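Outer membrane protein YopM (PDB 1JL5) is a leucine-rich repeat effector of Yersinia pestis that probably alters host cell physiology and so promotes bacterial survival in host tissues. Local coordinates at residues L109-K114 and L129-E134; E218-G223 and T240-D245; F346-E351 and Y366-E371. One frame throughout, in Å; residues are numbered along the deposited sequence.

YopM illustrates how a solenoid can be assembled from contacts between successive turns. After the N-terminal helices 36-48 and 58-71, the chain coils through leucine-rich repeats, and each contact closes about one turn of that coil. Interaction 1 joins the turns that lead into strands 115-117 and 135-137. Interaction 2 pairs strand 219-221 with strand 241-243, and interaction 3 stacks the loops that follow strands 341-343 and 361-363. The three come in series, none nesting within or crossing another. The centre of interaction 2 is about 30 Å from that of interaction 1 and 34 Å from that of interaction 3; the outer two, on opposite sides of the chain's centre, have their centres about 60 Å apart.

Interaction 1: residues L109-K114 and L129-E134; sequences LPQSLK and LPPLLE
L109 starts the contact by pressing its CB against CG of the P130 ring, 3.4 Å away, a tight fit for two carbons; its CD1 methyl touches the same corner of the ring. P110 contributes its backbone, the carbonyl O resting on CB of P130. The same O receives the N-H of L113 and closes a type I beta turn, which the second segment repeats from P130 to L133, so that one turn stacks on the next. At Q111 a turn about the CB-CG bond (chi2 -66°) swings the amide across P131 at about a right angle, placing OE1 3.1 Å from the proline CD, while the backbone O of Q111 meets CD1 of L132. The S112 hydroxyl hydrogen-bonds elsewhere, to L93 O. L113 follows, with CG anti to the backbone N (chi1 -156°), turning the branch inward: its CB lies 3.8 Å from CG of P130, and its side chain lies beside that of L133, pointing the same way, with CD2 near CD1. K114 closes the segment. Its extended chain lies beside E134, the aliphatic CD 3.4 Å from OE2, but NZ and OE2 stay 4.3 Å apart, beyond a salt bridge. A water joins them instead, accepting from K114 NZ at 3.0 Å and donating to E134 OE2 at 2.6 Å. The backbone bond from E134 N to K114 O is modelled implausibly short, so its exact length is doubtful. L113, L133 and P130 are thus buried on the inner side, with Q111, K114 and E134 along the outer edge, consistent with a leucine-rich repeat coil. The two turns run into strands 115-117 and 135-137; L109 and L113 pack on L96 of strand 95-97, and L109 and L133 both reach L116 of strand 115-117.

Interaction 2: residues E218-G223 and T240-D245; sequences ESIVAG and TTIYAD
The strands 219-221 and 241-243 run parallel, their axes approaching to 4.7 Å and diverging by 9°, and are joined by backbone bonds that pass from I220 N to T241 O, from Y243 N to I220 O (2.7 Å, nearly straight at 165°) and from A222 N to Y243 O. At the entry to the pair E218 O is gripped twice, by the N-H groups of both T240 and T241. On one face S219 turns OG anti to its own N (chi1 -177°), which lays the oxygen against CB and CG2 of T241, each 3.3 Å away. Further along this face V221 stands beside Y243, CG1 to CB 3.8 Å, while the phenol ring leads away. The buried face holds I220 and I242, whose CG2 and CG1 meet at 3.8 Å as the side chains cross obliquely. Beyond the strands a water donates to D245 OD1 at 2.6 Å and accepts a weak bond from G223 N. D245 precedes the calcium ligand N246. The chemistry implies a joint held mainly by backbone hydrogen bonds, the isoleucines packed on the buried face; N247 ND2 extends it, bonding both A222 O and A244 O, linking successive repeats.

Interaction 3: residues F346-E351 and Y366-E371; sequences FNHLAE and YNPLRE
N367 and L349 meet in the compact part of the contact, where the asparagine lies alongside the leucine and OD1 accepts the N-H of L349 (2.9 Å, 161°), although the place of that oxygen is uncertain. Close by, P368, apparently the centre of an inverse gamma turn, sets CG over one face of the H348 imidazole, 4.0 Å from the centroid and 14° off the normal, a CH-pi contact. L369 adds its CD1 methyl, 3.6 Å from CB of L349, and R370 N donates to A350 O at 2.7 Å, in the carbonyl plane on a lone pair. The F346 and Y366 rings are looser. In both residues CG is anti to the carbonyl carbon, which points the rings the same way with planes at 17°, but they are slid apart and barely overlap, centroids 4.7 Å apart. The exposed R370 side chain lies along A350, NE 3.3 Å from its CB. H348 NE2 is bonded to S206 of the second subunit, so this loop reaches the tetramer interface. The chemistry suggests that the buried N367 amide helps set the spacing of these repeats: ND2 bonds A344 O and V364 O, one from each.

Interaction 1: residues L109-K114 and L129-E134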
ATOM      1  N   LEU A 109     -44.404   8.376  -5.112  1.00 31.93           N
ATOM      2  CA  LEU A 109     -43.797   9.690  -5.194  1.00 32.58           C
ATOM      3  C   LEU A 109     -44.800  10.732  -5.658  1.00 33.16           C
ATOM      4  O   LEU A 109     -45.571  10.499  -6.586  1.00 34.01           O
ATOM      5  CB  LEU A 109     -42.590   9.646  -6.133  1.00 32.55           C
ATOM      6  CG  LEU A 109     -41.515   8.631  -5.724  1.00 31.20           C
ATOM      7  CD1 LEU A 109     -40.375   8.661  -6.729  1.00 30.53           C
ATOM      8  CD2 LEU A 109     -41.007   8.952  -4.326  1.00 29.76           C
ATOM      9  N   PRO A 110     -44.810  11.900  -5.003  1.00 34.57           N
ATOM     10  CA  PRO A 110     -45.727  12.984  -5.355  1.00 35.45           C
ATOM     11  C   PRO A 110     -45.541  13.413  -6.804  1.00 37.29           C
ATOM     12  O   PRO A 110     -44.438  13.336  -7.349  1.00 37.99           O
ATOM     13  CB  PRO A 110     -45.331  14.098  -4.389  1.00 35.90           C
ATOM     14  CG  PRO A 110     -44.791  13.356  -3.206  1.00 37.34           C
ATOM     15  CD  PRO A 110     -43.970  12.274  -3.853  1.00 34.76           C
ATOM     16  N   GLN A 111     -46.625  13.868  -7.423  1.00 37.40           N
ATOM     17  CA  GLN A 111     -46.576  14.333  -8.799  1.00 36.82           C
ATOM     18  C   GLN A 111     -45.791  15.631  -8.815  1.00 36.00           C
ATOM     19  O   GLN A 111     -45.438  16.151  -9.871  1.00 38.12           O
ATOM     20  CB  GLN A 111     -47.991  14.576  -9.316  1.00 38.33           C
ATOM     21  CG  GLN A 111     -48.814  13.316  -9.408  1.00 39.34           C
ATOM     22  CD  GLN A 111     -48.267  12.366 -10.442  1.00 40.89           C
ATOM     23  OE1 GLN A 111     -48.299  12.655 -11.638  1.00 42.10           O
ATOM     24  NE2 GLN A 111     -47.751  11.226  -9.993  1.00 41.49           N
ATOM     25  N   SER A 112     -45.525  16.149  -7.625  1.00 34.11           N
ATOM     26  CA  SER A 112     -44.784  17.389  -7.476  1.00 34.23           C
ATOM     27  C   SER A 112     -43.290  17.115  -7.340  1.00 33.25           C
ATOM     28  O   SER A 112     -42.481  18.045  -7.321  1.00 33.74           O
ATOM     29  CB  SER A 112     -45.267  18.122  -6.233  1.00 33.64           C
ATOM     30  OG  SER A 112     -45.127  17.286  -5.097  1.00 37.09           O
ATOM     31  N   LEU A 113     -42.924  15.842  -7.239  1.00 31.85           N
ATOM     32  CA  LEU A 113     -41.521  15.492  -7.078  1.00 31.28           C
ATOM     33  C   LEU A 113     -40.688  15.896  -8.283  1.00 30.21           C
ATOM     34  O   LEU A 113     -40.953  15.487  -9.414  1.00 29.26           O
ATOM     35  CB  LEU A 113     -41.357  13.991  -6.829  1.00 29.56           C
ATOM     36  CG  LEU A 113     -40.046  13.671  -6.103  1.00 30.20           C
ATOM     37  CD1 LEU A 113     -40.131  14.232  -4.688  1.00 27.48           C
ATOM     38  CD2 LEU A 113     -39.791  12.172  -6.073  1.00 28.48           C
ATOM     39  N   LYS A 114     -39.678  16.714  -8.028  1.00 31.02           N
ATOM     40  CA  LYS A 114     -38.783  17.170  -9.077  1.00 33.70           C
ATOM     41  C   LYS A 114     -37.435  16.508  -8.873  1.00 33.47           C
ATOM     42  O   LYS A 114     -36.681  16.284  -9.819  1.00 33.77           O
ATOM     43  CB  LYS A 114     -38.611  18.685  -9.009  1.00 34.36           C
ATOM     44  CG  LYS A 114     -39.841  19.473  -9.413  1.00 37.59           C
ATOM     45  CD  LYS A 114     -39.565  20.960  -9.302  1.00 40.25           C
ATOM     46  CE  LYS A 114     -40.719  21.783  -9.849  1.00 41.91           C
ATOM     47  NZ  LYS A 114     -40.439  23.236  -9.690  1.00 44.04           N
ATOM     48  N   LEU A 129     -41.486   7.225 -13.104  1.00 32.80           N
ATOM     49  CA  LEU A 129     -41.077   8.487 -12.520  1.00 33.07           C
ATOM     50  C   LEU A 129     -42.158   9.542 -12.424  1.00 34.42           C
ATOM     51  O   LEU A 129     -43.068   9.603 -13.251  1.00 34.51           O
ATOM     52  CB  LEU A 129     -39.904   9.066 -13.307  1.00 31.20           C
ATOM     53  CG  LEU A 129     -38.701   8.143 -13.476  1.00 31.13           C
ATOM     54  CD1 LEU A 129     -37.618   8.885 -14.246  1.00 30.52           C
ATOM     55  CD2 LEU A 129     -38.190   7.695 -12.104  1.00 29.11           C
ATOM     56  N   PRO A 130     -42.073  10.386 -11.389  1.00 35.48           N
ATOM     57  CA  PRO A 130     -43.044  11.458 -11.198  1.00 35.31           C
ATOM     58  C   PRO A 130     -42.875  12.305 -12.457  1.00 36.21           C
ATOM     59  O   PRO A 130     -41.750  12.549 -12.894  1.00 36.32           O
ATOM     60  CB  PRO A 130     -42.527  12.158  -9.948  1.00 36.37           C
ATOM     61  CG  PRO A 130     -41.863  11.064  -9.192  1.00 35.90           C
ATOM     62  CD  PRO A 130     -41.125  10.326 -10.264  1.00 34.73           C
ATOM     63  N   PRO A 131     -43.981  12.767 -13.052  1.00 36.81           N
ATOM     64  CA  PRO A 131     -43.906  13.576 -14.272  1.00 35.14           C
ATOM     65  C   PRO A 131     -42.944  14.756 -14.245  1.00 33.83           C
ATOM     66  O   PRO A 131     -42.367  15.113 -15.267  1.00 34.75           O
ATOM     67  CB  PRO A 131     -45.355  14.015 -14.479  1.00 35.48           C
ATOM     68  CG  PRO A 131     -45.875  14.101 -13.079  1.00 35.94           C
ATOM     69  CD  PRO A 131     -45.333  12.832 -12.469  1.00 36.31           C
ATOM     70  N   LEU A 132     -42.762  15.358 -13.080  1.00 32.56           N
ATOM     71  CA  LEU A 132     -41.887  16.517 -12.970  1.00 32.75           C
ATOM     72  C   LEU A 132     -40.458  16.192 -12.551  1.00 31.67           C
ATOM     73  O   LEU A 132     -39.659  17.099 -12.317  1.00 31.99           O
ATOM     74  CB  LEU A 132     -42.479  17.514 -11.974  1.00 33.70           C
ATOM     75  CG  LEU A 132     -43.935  17.926 -12.208  1.00 35.59           C
ATOM     76  CD1 LEU A 132     -44.343  18.929 -11.141  1.00 34.99           C
ATOM     77  CD2 LEU A 132     -44.092  18.526 -13.597  1.00 34.67           C
ATOM     78  N   LEU A 133     -40.125  14.911 -12.460  1.00 29.79           N
ATOM     79  CA  LEU A 133     -38.789  14.545 -12.034  1.00 28.92           C
ATOM     80  C   LEU A 133     -37.699  15.197 -12.878  1.00 29.15           C
ATOM     81  O   LEU A 133     -37.630  15.021 -14.094  1.00 28.53           O
ATOM     82  CB  LEU A 133     -38.611  13.026 -12.040  1.00 28.81           C
ATOM     83  CG  LEU A 133     -37.480  12.596 -11.099  1.00 28.01           C
ATOM     84  CD1 LEU A 133     -37.853  12.994  -9.677  1.00 25.59           C
ATOM     85  CD2 LEU A 133     -37.239  11.099 -11.196  1.00 27.72           C
ATOM     86  N   GLU A 134     -36.855  15.965 -12.207  1.00 30.23           N
ATOM     87  CA  GLU A 134     -35.748  16.655 -12.844  1.00 32.58           C
ATOM     88  C   GLU A 134     -34.453  15.938 -12.499  1.00 31.83           C
ATOM     89  O   GLU A 134     -33.528  15.861 -13.310  1.00 31.43           O
ATOM     90  CB  GLU A 134     -35.676  18.094 -12.343  1.00 33.38           C
ATOM     91  CG  GLU A 134     -36.758  18.997 -12.895  1.00 37.82           C
ATOM     92  CD  GLU A 134     -36.796  20.334 -12.193  1.00 40.38           C
ATOM     93  OE1 GLU A 134     -35.787  20.699 -11.553  1.00 41.13           O
ATOM     94  OE2 GLU A 134     -37.834  21.022 -12.284  1.00 44.92           O
TER
HETATM   95  O   HOH W   1     -37.864  23.380 -11.138  1.00 63.38           O

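Interaction 2: residues E218-G223 and T240-D245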
ATOM      1  N   GLU A 218     -20.224  17.181 -23.006  1.00 23.02           N
ATOM      2  CA  GLU A 218     -19.049  17.894 -22.548  1.00 26.38           C
ATOM      3  C   GLU A 218     -18.143  16.900 -21.863  1.00 25.02           C
ATOM      4  O   GLU A 218     -16.933  17.088 -21.769  1.00 26.83           O
ATOM      5  CB  GLU A 218     -19.444  18.979 -21.555  1.00 27.95           C
ATOM      6  CG  GLU A 218     -20.527  19.896 -22.075  1.00 32.97           C
ATOM      7  CD  GLU A 218     -20.736  21.084 -21.177  1.00 35.12           C
ATOM      8  OE1 GLU A 218     -20.649  20.912 -19.944  1.00 36.37           O
ATOM      9  OE2 GLU A 218     -20.996  22.186 -21.700  1.00 41.60           O
ATOM     10  N   SER A 219     -18.743  15.820 -21.397  1.00 24.48           N
ATOM     11  CA  SER A 219     -17.977  14.829 -20.688  1.00 24.87           C
ATOM     12  C   SER A 219     -18.535  13.435 -20.829  1.00 23.18           C
ATOM     13  O   SER A 219     -19.748  13.217 -20.782  1.00 23.63           O
ATOM     14  CB  SER A 219     -17.922  15.207 -19.209  1.00 23.87           C
ATOM     15  OG  SER A 219     -17.122  14.295 -18.492  1.00 36.61           O
ATOM     16  N   ILE A 220     -17.635  12.487 -21.032  1.00 22.24           N
ATOM     17  CA  ILE A 220     -18.030  11.106 -21.117  1.00 20.55           C
ATOM     18  C   ILE A 220     -16.996  10.301 -20.360  1.00 21.79           C
ATOM     19  O   ILE A 220     -15.790  10.366 -20.632  1.00 21.67           O
ATOM     20  CB  ILE A 220     -18.153  10.587 -22.568  1.00 23.15           C
ATOM     21  CG1 ILE A 220     -18.682   9.144 -22.533  1.00 22.19           C
ATOM     22  CG2 ILE A 220     -16.819  10.669 -23.291  1.00 20.29           C
ATOM     23  CD1 ILE A 220     -19.213   8.649 -23.839  1.00 27.08           C
ATOM     24  N   VAL A 221     -17.491   9.589 -19.361  1.00 21.18           N
ATOM     25  CA  VAL A 221     -16.680   8.741 -18.521  1.00 21.15           C
ATOM     26  C   VAL A 221     -17.223   7.361 -18.822  1.00 21.25           C
ATOM     27  O   VAL A 221     -18.360   7.040 -18.484  1.00 22.07           O
ATOM     28  CB  VAL A 221     -16.877   9.107 -17.047  1.00 19.88           C
ATOM     29  CG1 VAL A 221     -16.132   8.133 -16.151  1.00 17.78           C
ATOM     30  CG2 VAL A 221     -16.378  10.524 -16.814  1.00 18.27           C
ATOM     31  N   ALA A 222     -16.418   6.560 -19.501  1.00 20.44           N
ATOM     32  CA  ALA A 222     -16.848   5.229 -19.887  1.00 21.61           C
ATOM     33  C   ALA A 222     -15.695   4.273 -19.719  1.00 20.74           C
ATOM     34  O   ALA A 222     -15.543   3.315 -20.477  1.00 22.96           O
ATOM     35  CB  ALA A 222     -17.320   5.240 -21.335  1.00 23.12           C
ATOM     36  N   GLY A 223     -14.871   4.550 -18.720  1.00 19.98           N
ATOM     37  CA  GLY A 223     -13.749   3.686 -18.458  1.00 19.51           C
ATOM     38  C   GLY A 223     -14.278   2.369 -17.942  1.00 21.34           C
ATOM     39  O   GLY A 223     -15.438   2.260 -17.529  1.00 18.85           O
ATOM     40  N   THR A 240     -15.158  17.938 -23.524  1.00 21.05           N
ATOM     41  CA  THR A 240     -13.880  18.331 -22.962  1.00 22.19           C
ATOM     42  C   THR A 240     -13.289  17.247 -22.091  1.00 21.75           C
ATOM     43  O   THR A 240     -12.106  17.273 -21.766  1.00 22.40           O
ATOM     44  CB  THR A 240     -14.033  19.600 -22.144  1.00 22.98           C
ATOM     45  OG1 THR A 240     -15.096  19.422 -21.205  1.00 23.69           O
ATOM     46  CG2 THR A 240     -14.359  20.779 -23.056  1.00 22.36           C
ATOM     47  N   THR A 241     -14.115  16.288 -21.705  1.00 21.40           N
ATOM     48  CA  THR A 241     -13.622  15.212 -20.877  1.00 21.75           C
ATOM     49  C   THR A 241     -13.977  13.858 -21.414  1.00 20.42           C
ATOM     50  O   THR A 241     -15.139  13.552 -21.660  1.00 20.90           O
ATOM     51  CB  THR A 241     -14.148  15.308 -19.445  1.00 22.61           C
ATOM     52  OG1 THR A 241     -13.539  16.427 -18.798  1.00 26.39           O
ATOM     53  CG2 THR A 241     -13.814  14.036 -18.668  1.00 23.26           C
ATOM     54  N   ILE A 242     -12.956  13.046 -21.610  1.00 20.77           N
ATOM     55  CA  ILE A 242     -13.173  11.699 -22.075  1.00 20.61           C
ATOM     56  C   ILE A 242     -12.389  10.768 -21.194  1.00 20.47           C
ATOM     57  O   ILE A 242     -11.174  10.877 -21.083  1.00 21.04           O
ATOM     58  CB  ILE A 242     -12.685  11.463 -23.508  1.00 20.13           C
ATOM     59  CG1 ILE A 242     -13.549  12.230 -24.500  1.00 19.98           C
ATOM     60  CG2 ILE A 242     -12.734   9.957 -23.819  1.00 19.27           C
ATOM     61  CD1 ILE A 242     -13.053  12.091 -25.919  1.00 20.65           C
ATOM     62  N   TYR A 243     -13.108   9.867 -20.548  1.00 22.38           N
ATOM     63  CA  TYR A 243     -12.499   8.849 -19.724  1.00 21.05           C
ATOM     64  C   TYR A 243     -12.917   7.592 -20.432  1.00 20.15           C
ATOM     65  O   TYR A 243     -14.104   7.289 -20.517  1.00 20.74           O
ATOM     66  CB  TYR A 243     -13.060   8.875 -18.305  1.00 21.11           C
ATOM     67  CG  TYR A 243     -12.264   9.763 -17.389  1.00 22.86           C
ATOM     68  CD1 TYR A 243     -12.028  11.094 -17.716  1.00 23.48           C
ATOM     69  CD2 TYR A 243     -11.723   9.267 -16.207  1.00 25.64           C
ATOM     70  CE1 TYR A 243     -11.274  11.912 -16.893  1.00 24.56           C
ATOM     71  CE2 TYR A 243     -10.961  10.079 -15.372  1.00 27.42           C
ATOM     72  CZ  TYR A 243     -10.741  11.401 -15.724  1.00 27.41           C
ATOM     73  OH  TYR A 243      -9.977  12.211 -14.918  1.00 29.46           O
ATOM     74  N   ALA A 244     -11.942   6.893 -20.989  1.00 20.04           N
ATOM     75  CA  ALA A 244     -12.205   5.650 -21.696  1.00 19.01           C
ATOM     76  C   ALA A 244     -11.116   4.694 -21.250  1.00 18.41           C
ATOM     77  O   ALA A 244     -10.694   3.800 -21.980  1.00 20.69           O
ATOM     78  CB  ALA A 244     -12.152   5.877 -23.197  1.00 18.55           C
ATOM     79  N   ASP A 245     -10.653   4.920 -20.030  1.00 18.63           N
ATOM     80  CA  ASP A 245      -9.624   4.096 -19.436  1.00 18.00           C
ATOM     81  C   ASP A 245     -10.179   2.695 -19.314  1.00 19.53           C
ATOM     82  O   ASP A 245     -11.389   2.484 -19.389  1.00 18.48           O
ATOM     83  CB  ASP A 245      -9.294   4.598 -18.037  1.00 18.17           C
ATOM     84  CG  ASP A 245     -10.525   4.667 -17.152  1.00 21.41           C
ATOM     85  OD1 ASP A 245     -11.368   5.559 -17.383  1.00 22.28           O
ATOM     86  OD2 ASP A 245     -10.663   3.821 -16.244  1.00 21.99           O
TER
HETATM   87  O   HOH W   2     -13.750   6.085 -16.434  1.00 23.04           O

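Interaction 3: residues F346-E351 and Y366-E371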
ATOM      1  N   PHE A 346      10.286   3.986 -10.961  1.00 21.72           N
ATOM      2  CA  PHE A 346      10.264   2.775 -11.766  1.00 20.69           C
ATOM      3  C   PHE A 346      10.599   3.042 -13.217  1.00 22.00           C
ATOM      4  O   PHE A 346       9.850   2.706 -14.135  1.00 22.04           O
ATOM      5  CB  PHE A 346       8.901   2.114 -11.650  1.00 20.10           C
ATOM      6  CG  PHE A 346       8.584   1.667 -10.269  1.00 22.97           C
ATOM      7  CD1 PHE A 346       9.255   0.581  -9.710  1.00 23.98           C
ATOM      8  CD2 PHE A 346       7.623   2.330  -9.512  1.00 23.47           C
ATOM      9  CE1 PHE A 346       8.971   0.163  -8.416  1.00 24.20           C
ATOM     10  CE2 PHE A 346       7.334   1.919  -8.219  1.00 24.50           C
ATOM     11  CZ  PHE A 346       8.010   0.832  -7.670  1.00 24.00           C
ATOM     12  N   ASN A 347      11.738   3.676 -13.410  1.00 22.04           N
ATOM     13  CA  ASN A 347      12.222   3.963 -14.737  1.00 21.87           C
ATOM     14  C   ASN A 347      13.684   3.640 -14.689  1.00 21.09           C
ATOM     15  O   ASN A 347      14.161   3.100 -13.699  1.00 21.89           O
ATOM     16  CB  ASN A 347      11.989   5.423 -15.091  1.00 19.90           C
ATOM     17  CG  ASN A 347      10.630   5.641 -15.688  1.00 18.67           C
ATOM     18  OD1 ASN A 347      10.374   5.235 -16.818  1.00 16.97           O
ATOM     19  ND2 ASN A 347       9.740   6.259 -14.929  1.00 16.35           N
ATOM     20  N   HIS A 348      14.395   3.963 -15.753  1.00 22.53           N
ATOM     21  CA  HIS A 348      15.808   3.678 -15.801  1.00 23.10           C
ATOM     22  C   HIS A 348      16.590   4.977 -15.787  1.00 23.82           C
ATOM     23  O   HIS A 348      17.550   5.146 -16.534  1.00 24.25           O
ATOM     24  CB  HIS A 348      16.139   2.900 -17.060  1.00 23.13           C
ATOM     25  CG  HIS A 348      17.271   1.951 -16.876  1.00 25.42           C
ATOM     26  ND1 HIS A 348      17.091   0.678 -16.384  1.00 26.65           N
ATOM     27  CD2 HIS A 348      18.603   2.108 -17.042  1.00 25.99           C
ATOM     28  CE1 HIS A 348      18.265   0.092 -16.255  1.00 25.96           C
ATOM     29  NE2 HIS A 348      19.200   0.938 -16.646  1.00 26.91           N
ATOM     30  N   LEU A 349      16.167   5.896 -14.934  1.00 24.47           N
ATOM     31  CA  LEU A 349      16.826   7.184 -14.836  1.00 26.55           C
ATOM     32  C   LEU A 349      18.130   7.102 -14.065  1.00 26.43           C
ATOM     33  O   LEU A 349      18.170   6.596 -12.949  1.00 28.35           O
ATOM     34  CB  LEU A 349      15.907   8.192 -14.152  1.00 24.14           C
ATOM     35  CG  LEU A 349      14.546   8.372 -14.814  1.00 24.47           C
ATOM     36  CD1 LEU A 349      13.760   9.412 -14.041  1.00 23.16           C
ATOM     37  CD2 LEU A 349      14.722   8.774 -16.278  1.00 21.21           C
ATOM     38  N   ALA A 350      19.197   7.589 -14.684  1.00 29.75           N
ATOM     39  CA  ALA A 350      20.503   7.626 -14.041  1.00 33.43           C
ATOM     40  C   ALA A 350      20.496   8.956 -13.303  1.00 35.18           C
ATOM     41  O   ALA A 350      21.123   9.116 -12.256  1.00 37.74           O
ATOM     42  CB  ALA A 350      21.607   7.617 -15.085  1.00 31.47           C
ATOM     43  N   GLU A 351      19.754   9.904 -13.865  1.00 35.76           N
ATOM     44  CA  GLU A 351      19.641  11.236 -13.295  1.00 36.99           C
ATOM     45  C   GLU A 351      18.247  11.800 -13.476  1.00 34.92           C
ATOM     46  O   GLU A 351      17.559  11.504 -14.451  1.00 34.05           O
ATOM     47  CB  GLU A 351      20.607  12.200 -13.982  1.00 40.73           C
ATOM     48  CG  GLU A 351      22.058  11.776 -14.002  1.00 48.33           C
ATOM     49  CD  GLU A 351      22.887  12.681 -14.892  1.00 51.95           C
ATOM     50  OE1 GLU A 351      22.934  13.899 -14.616  1.00 54.38           O
ATOM     51  OE2 GLU A 351      23.483  12.176 -15.870  1.00 54.25           O
ATOM     52  N   TYR A 366      13.020   4.032  -7.198  1.00 27.35           N
ATOM     53  CA  TYR A 366      13.359   2.936  -8.090  1.00 28.01           C
ATOM     54  C   TYR A 366      13.775   3.358  -9.481  1.00 27.77           C
ATOM     55  O   TYR A 366      13.100   3.093 -10.477  1.00 28.25           O
ATOM     56  CB  TYR A 366      12.184   1.968  -8.151  1.00 29.18           C
ATOM     57  CG  TYR A 366      11.783   1.520  -6.768  1.00 32.01           C
ATOM     58  CD1 TYR A 366      12.614   0.685  -6.023  1.00 33.39           C
ATOM     59  CD2 TYR A 366      10.604   1.967  -6.185  1.00 32.00           C
ATOM     60  CE1 TYR A 366      12.279   0.305  -4.732  1.00 35.25           C
ATOM     61  CE2 TYR A 366      10.257   1.592  -4.889  1.00 35.77           C
ATOM     62  CZ  TYR A 366      11.102   0.760  -4.170  1.00 37.20           C
ATOM     63  OH  TYR A 366      10.763   0.372  -2.894  1.00 42.02           O
ATOM     64  N   ASN A 367      14.906   4.037  -9.518  1.00 27.17           N
ATOM     65  CA  ASN A 367      15.524   4.492 -10.740  1.00 26.10           C
ATOM     66  C   ASN A 367      16.987   4.299 -10.407  1.00 27.33           C
ATOM     67  O   ASN A 367      17.398   4.525  -9.267  1.00 28.42           O
ATOM     68  CB  ASN A 367      15.224   5.969 -10.987  1.00 23.77           C
ATOM     69  CG  ASN A 367      13.987   6.176 -11.826  1.00 22.67           C
ATOM     70  OD1 ASN A 367      13.992   5.913 -13.025  1.00 22.25           O
ATOM     71  ND2 ASN A 367      12.917   6.642 -11.202  1.00 21.63           N
ATOM     72  N   PRO A 368      17.786   3.829 -11.372  1.00 27.43           N
ATOM     73  CA  PRO A 368      19.210   3.629 -11.107  1.00 28.69           C
ATOM     74  C   PRO A 368      19.889   4.990 -11.059  1.00 29.81           C
ATOM     75  O   PRO A 368      20.829   5.256 -11.796  1.00 31.34           O
ATOM     76  CB  PRO A 368      19.659   2.796 -12.295  1.00 26.73           C
ATOM     77  CG  PRO A 368      18.802   3.318 -13.395  1.00 25.81           C
ATOM     78  CD  PRO A 368      17.441   3.394 -12.736  1.00 27.45           C
ATOM     79  N   LEU A 369      19.369   5.855 -10.199  1.00 32.62           N
ATOM     80  CA  LEU A 369      19.896   7.198 -10.030  1.00 36.22           C
ATOM     81  C   LEU A 369      21.323   7.148  -9.507  1.00 38.32           C
ATOM     82  O   LEU A 369      21.584   6.572  -8.453  1.00 39.29           O
ATOM     83  CB  LEU A 369      19.013   7.973  -9.046  1.00 36.04           C
ATOM     84  CG  LEU A 369      18.001   8.987  -9.589  1.00 36.36           C
ATOM     85  CD1 LEU A 369      17.352   8.494 -10.861  1.00 34.89           C
ATOM     86  CD2 LEU A 369      16.969   9.260  -8.513  1.00 36.50           C
ATOM     87  N   ARG A 370      22.243   7.743 -10.254  1.00 41.32           N
ATOM     88  CA  ARG A 370      23.638   7.784  -9.840  1.00 45.52           C
ATOM     89  C   ARG A 370      23.719   8.691  -8.618  1.00 46.38           C
ATOM     90  O   ARG A 370      24.638   8.591  -7.805  1.00 47.44           O
ATOM     91  CB  ARG A 370      24.497   8.338 -10.976  1.00 46.68           C
ATOM     92  CG  ARG A 370      24.319   7.554 -12.262  1.00 51.54           C
ATOM     93  CD  ARG A 370      25.097   8.134 -13.431  1.00 54.77           C
ATOM     94  NE  ARG A 370      24.822   7.381 -14.654  1.00 58.73           N
ATOM     95  CZ  ARG A 370      25.051   6.077 -14.797  1.00 60.37           C
ATOM     96  NH1 ARG A 370      25.565   5.380 -13.793  1.00 61.78           N
ATOM     97  NH2 ARG A 370      24.757   5.466 -15.938  1.00 61.05           N
ATOM     98  N   GLU A 371      22.727   9.564  -8.490  1.00 46.89           N
ATOM     99  CA  GLU A 371      22.656  10.505  -7.382  1.00 47.34           C
ATOM    100  C   GLU A 371      21.279  11.154  -7.390  1.00 46.44           C
ATOM    101  O   GLU A 371      20.625  11.221  -8.432  1.00 46.23           O
ATOM    102  CB  GLU A 371      23.719  11.588  -7.551  1.00 49.79           C
ATOM    103  CG  GLU A 371      23.482  12.472  -8.767  1.00 53.66           C
ATOM    104  CD  GLU A 371      24.620  13.440  -9.019  1.00 56.85           C
ATOM    105  OE1 GLU A 371      25.030  14.138  -8.066  1.00 57.00           O
ATOM    106  OE2 GLU A 371      25.099  13.507 -10.174  1.00 58.42           O
TER
HETATM  107  O   HOH W   3      14.132   0.950 -12.071  1.00 35.41           O